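PDB 4RK6: glucose-resistance amylase regulator, which binds glucose in this crystal and, as a member of the LacI family, probably regulates transcription by binding DNA at cis-regulatory sites. Local coordinates for residues A[251-254]-A[255-258]; A[59-62]-A[63-67]. One frame throughout, in Å; residues are numbered along the deposited sequence.

Interaction 1 (A[251-254]-A[255-258]); sequences AMQL and FLDS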
loop_
_atom_site.group_PDB
_atom_site.type_symbol
_atom_site.label_atom_id
_atom_site.label_comp_id
_atom_site.label_asym_id
_atom_site.label_seq_id
_atom_site.Cartn_x
_atom_site.Cartn_y
_atom_site.Cartn_z
ATOM N N ALA A 251 -12.886 17.299 2.828
ATOM C CA ALA A 251 -11.876 18.322 2.513
ATOM C C ALA A 251 -12.150 18.997 1.150
ATOM O O ALA A 251 -12.107 20.219 1.015
ATOM C CB ALA A 251 -10.473 17.733 2.540
HETATM N N MSE A 252 -12.473 18.205 0.139
HETATM C CA MSE A 252 -12.762 18.762 -1.176
HETATM C C MSE A 252 -14.049 19.554 -1.110
HETATM O O MSE A 252 -14.146 20.650 -1.685
HETATM C CB MSE A 252 -12.802 17.655 -2.234
HETATM C CG MSE A 252 -12.976 18.194 -3.649
HETATM SE SE MSE A 252 -11.593 19.439 -4.238
HETATM C CE MSE A 252 -12.469 20.138 -5.865
ATOM N N GLN A 253 -15.033 19.051 -0.383
ATOM C CA GLN A 253 -16.311 19.783 -0.267
ATOM C C GLN A 253 -16.151 21.131 0.431
ATOM O O GLN A 253 -16.810 22.114 0.084
ATOM C CB GLN A 253 -17.366 18.963 0.475
ATOM C CG GLN A 253 -18.771 19.457 0.186
ATOM C CD GLN A 253 -19.110 19.317 -1.277
ATOM O OE1 GLN A 253 -18.860 18.265 -1.892
ATOM N NE2 GLN A 253 -19.672 20.368 -1.862
ATOM N N LEU A 254 -15.304 21.165 1.450
ATOM C CA LEU A 254 -14.985 22.405 2.129
ATOM C C LEU A 254 -14.446 23.433 1.136
ATOM O O LEU A 254 -14.881 24.597 1.132
ATOM C CB LEU A 254 -13.988 22.140 3.256
ATOM C CG LEU A 254 -13.707 23.260 4.245
ATOM C CD1 LEU A 254 -14.981 23.602 4.996
ATOM C CD2 LEU A 254 -12.622 22.807 5.210
ATOM N N PHE A 255 -13.548 23.001 0.255
ATOM C CA PHE A 255 -12.991 23.899 -0.750
ATOM C C PHE A 255 -14.076 24.357 -1.715
ATOM O O PHE A 255 -14.199 25.569 -2.017
ATOM C CB PHE A 255 -11.828 23.237 -1.508
ATOM C CG PHE A 255 -11.417 23.978 -2.751
ATOM C CD1 PHE A 255 -10.852 25.242 -2.665
ATOM C CD2 PHE A 255 -11.606 23.427 -4.004
ATOM C CE1 PHE A 255 -10.495 25.953 -3.800
ATOM C CE2 PHE A 255 -11.233 24.119 -5.149
ATOM C CZ PHE A 255 -10.679 25.381 -5.054
ATOM N N LEU A 256 -14.861 23.408 -2.207
ATOM C CA LEU A 256 -15.930 23.737 -3.158
ATOM C C LEU A 256 -16.966 24.707 -2.559
ATOM O O LEU A 256 -17.497 25.559 -3.264
ATOM C CB LEU A 256 -16.625 22.482 -3.665
ATOM C CG LEU A 256 -15.756 21.580 -4.549
ATOM C CD1 LEU A 256 -16.434 20.237 -4.751
ATOM C CD2 LEU A 256 -15.430 22.261 -5.867
ATOM N N ASP A 257 -17.233 24.568 -1.265
ATOM C CA ASP A 257 -18.288 25.334 -0.596
ATOM C C ASP A 257 -17.824 26.706 -0.122
ATOM O O ASP A 257 -18.658 27.530 0.241
ATOM C CB ASP A 257 -18.821 24.562 0.600
ATOM C CG ASP A 257 -19.659 23.364 0.207
ATOM O OD1 ASP A 257 -19.994 23.199 -0.973
ATOM O OD2 ASP A 257 -20.002 22.584 1.126
ATOM N N SER A 258 -16.510 26.943 -0.131
ATOM C CA SER A 258 -15.908 28.160 0.424
ATOM C C SER A 258 -15.977 29.323 -0.575
ATOM O O SER A 258 -16.301 29.122 -1.748
ATOM C CB SER A 258 -14.439 27.894 0.770
ATOM O OG SER A 258 -13.658 27.730 -0.423
#
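Q253 and D257, one turn apart near the C-terminal end of helix 244-257, are joined twice. Through their side chains, the amide NE2 of Q253 donates to OD1 of D257 over 3.0 Å. The carboxylate oxygen lies almost in the plane of the amide, but the N-H meets it from above the carboxylate plane, the two flat groups being turned 53° apart. Q253 gets there with CG anti to its backbone N (chi1 -160°) and a bend at chi2 that brings NE2 toward D257. Through the backbone, D257 N donates to Q253 O at 2.8 Å, with a weak second bond to L254 O. D257 lies at the exposed helix end, and the longer glutamine can span the turn to it. L256 N continues the helical ladder with a nearly straight bond to M252 O. At the end of the helix both N and OG of S258 reach F255 O from the same face of its carbonyl plane, OG at 2.7 Å, so a small hydroxyl residue turns back to serve the last turn.

On the apolar side M252, a selenomethionine, lies alongside F255, their side chains pointing the same way. This is a Met-aromatic contact with SE 5.3 Å from the ring centroid, approaching obliquely, while CE sits at the ring edge, 3.9 Å from CD2 of F255. The same methyl meets CD2 of L256 at 3.6 Å, so the long, unbranched selenoether chain carries one methyl to both an aromatic and a branched neighbour.

The helix packs against both the central sheet and another helix: A251 and F255 touch strands 69-72 and 91-95, M252 touches F71 of 69-72, and M252, Q253 and L256 meet T35 or S39 of helix 24-39.

Interaction 2 (A[59-62]-A[63-67]); sequences FQTL and LSRQV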
loop_
_atom_site.group_PDB
_atom_site.type_symbol
_atom_site.label_atom_id
_atom_site.label_comp_id
_atom_site.label_asym_id
_atom_site.label_seq_id
_atom_site.Cartn_x
_atom_site.Cartn_y
_atom_site.Cartn_z
ATOM N N PHE A 59 6.760 23.067 -4.819
ATOM C CA PHE A 59 5.952 24.259 -4.733
ATOM C C PHE A 59 5.869 24.966 -6.087
ATOM O O PHE A 59 4.791 25.384 -6.507
ATOM C CB PHE A 59 6.489 25.225 -3.663
ATOM C CG PHE A 59 5.981 26.610 -3.826
ATOM C CD1 PHE A 59 4.699 26.935 -3.422
ATOM C CD2 PHE A 59 6.773 27.604 -4.392
ATOM C CE1 PHE A 59 4.210 28.214 -3.596
ATOM C CE2 PHE A 59 6.283 28.886 -4.572
ATOM C CZ PHE A 59 4.999 29.194 -4.169
ATOM N N GLN A 60 6.995 25.113 -6.776
ATOM C CA GLN A 60 6.975 25.725 -8.112
ATOM C C GLN A 60 6.044 24.979 -9.095
ATOM O O GLN A 60 5.402 25.616 -9.925
ATOM C CB GLN A 60 8.387 25.844 -8.672
ATOM C CG GLN A 60 9.196 26.922 -7.969
ATOM C CD GLN A 60 10.636 26.992 -8.451
ATOM O OE1 GLN A 60 11.135 28.064 -8.795
ATOM N NE2 GLN A 60 11.314 25.850 -8.471
ATOM N N THR A 61 5.979 23.649 -8.963
ATOM C CA THR A 61 5.087 22.770 -9.748
ATOM C C THR A 61 3.605 23.010 -9.400
ATOM O O THR A 61 2.732 22.957 -10.258
ATOM C CB THR A 61 5.443 21.283 -9.486
ATOM O OG1 THR A 61 6.740 21.005 -10.026
ATOM C CG2 THR A 61 4.423 20.321 -10.099
ATOM N N LEU A 62 3.331 23.288 -8.134
ATOM C CA LEU A 62 1.963 23.611 -7.703
ATOM C C LEU A 62 1.436 24.940 -8.248
ATOM O O LEU A 62 0.376 24.939 -8.871
ATOM C CB LEU A 62 1.828 23.493 -6.182
ATOM C CG LEU A 62 1.982 22.044 -5.675
ATOM C CD1 LEU A 62 2.223 21.955 -4.167
ATOM C CD2 LEU A 62 0.804 21.166 -6.058
ATOM N N LEU A 63 2.144 26.059 -8.081
ATOM C CA LEU A 63 1.613 27.321 -8.644
ATOM C C LEU A 63 1.710 27.424 -10.174
ATOM O O LEU A 63 0.859 28.083 -10.792
ATOM C CB LEU A 63 2.157 28.580 -7.956
ATOM C CG LEU A 63 3.560 29.097 -8.224
ATOM C CD1 LEU A 63 3.692 30.544 -7.769
ATOM C CD2 LEU A 63 4.584 28.234 -7.525
ATOM N N SER A 64 2.689 26.755 -10.787
ATOM C CA SER A 64 2.810 26.755 -12.259
ATOM C C SER A 64 1.702 25.939 -12.943
ATOM O O SER A 64 1.361 26.197 -14.100
ATOM C CB SER A 64 4.193 26.270 -12.716
ATOM O OG SER A 64 4.416 24.915 -12.371
ATOM N N ARG A 65 1.134 24.973 -12.221
ATOM C CA ARG A 65 -0.025 24.209 -12.701
ATOM C C ARG A 65 -1.340 24.883 -12.279
ATOM O O ARG A 65 -2.423 24.343 -12.518
ATOM C CB ARG A 65 0.049 22.748 -12.219
ATOM C CG ARG A 65 0.933 21.845 -13.081
ATOM C CD ARG A 65 2.401 22.253 -13.168
ATOM N NE ARG A 65 2.971 21.971 -14.489
ATOM C CZ ARG A 65 4.227 22.241 -14.847
ATOM N NH1 ARG A 65 5.075 22.816 -14.000
ATOM N NH2 ARG A 65 4.637 21.938 -16.074
ATOM N N GLN A 66 -1.232 26.060 -11.656
ATOM C CA GLN A 66 -2.375 26.925 -11.376
ATOM C C GLN A 66 -3.453 26.209 -10.566
ATOM O O GLN A 66 -4.657 26.326 -10.849
ATOM C CB GLN A 66 -2.972 27.475 -12.682
ATOM C CG GLN A 66 -1.961 28.172 -13.582
ATOM C CD GLN A 66 -2.550 28.559 -14.923
ATOM O OE1 GLN A 66 -2.028 28.182 -15.972
ATOM N NE2 GLN A 66 -3.648 29.305 -14.897
ATOM N N VAL A 67 -3.027 25.490 -9.540
ATOM C CA VAL A 67 -3.987 24.755 -8.722
ATOM C C VAL A 67 -4.861 25.740 -7.945
ATOM O O VAL A 67 -4.415 26.835 -7.576
ATOM C CB VAL A 67 -3.309 23.731 -7.789
ATOM C CG1 VAL A 67 -2.517 22.710 -8.602
ATOM C CG2 VAL A 67 -2.416 24.423 -6.767
#
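Q60 O is gripped twice by S64, by its hydroxyl OG at 2.7 Å and by its backbone N at 3.1 Å. With OG set between the backbone N and carbonyl carbon (chi1 65°), the short serine side chain folds back onto the preceding turn. R65 N donates to T61 O from above the carbonyl plane, and the arginine chain bends so that CD runs close beside the same T61 O. Its NH1 makes a weak bond to S64 OG, while NH2 bonds to R65 O of the second subunit, placing this helix end at the dimer interface.

Helix 52-64 ends here in a Schellman motif: Q66 takes a positive phi of 56°, and the chain then leads to V67. Methyl CG2 of V67 lies 4.4 Å from CB of L62, the two residues packing on V12 and V16 of strand 12-18, respectively.

On another side of the helix, L63 places CD2 over one face of the F59 ring, a CH-pi contact at 3.7 Å from the centroid and displaced toward the rim. A branched leucine can set one methyl above the ring face; the ring also touches K84 and L85 of helix 79-87.

How the interactions relate
Interactions 1 and 2 are the C-terminal turns of two helices, 244-257 and 52-64, which flank the sheet of a periplasmic-binding-protein-like sugar-binding fold, as in the LacI family. Their centres lie 19 Å apart and their nearest atoms about 7 Å, so they do not touch. The common sheet connects them: interaction 1 packs on strands 69-72 and 91-95, and interaction 2 on strand 12-18, which neighbours 69-72 in that sheet. Interaction 2 reaches the second subunit, whereas interaction 1 meets no other protein chain of the assembly. Neither contributes a residue to the glucose pocket; the side chain of A251 is about 13 Å from the sugar.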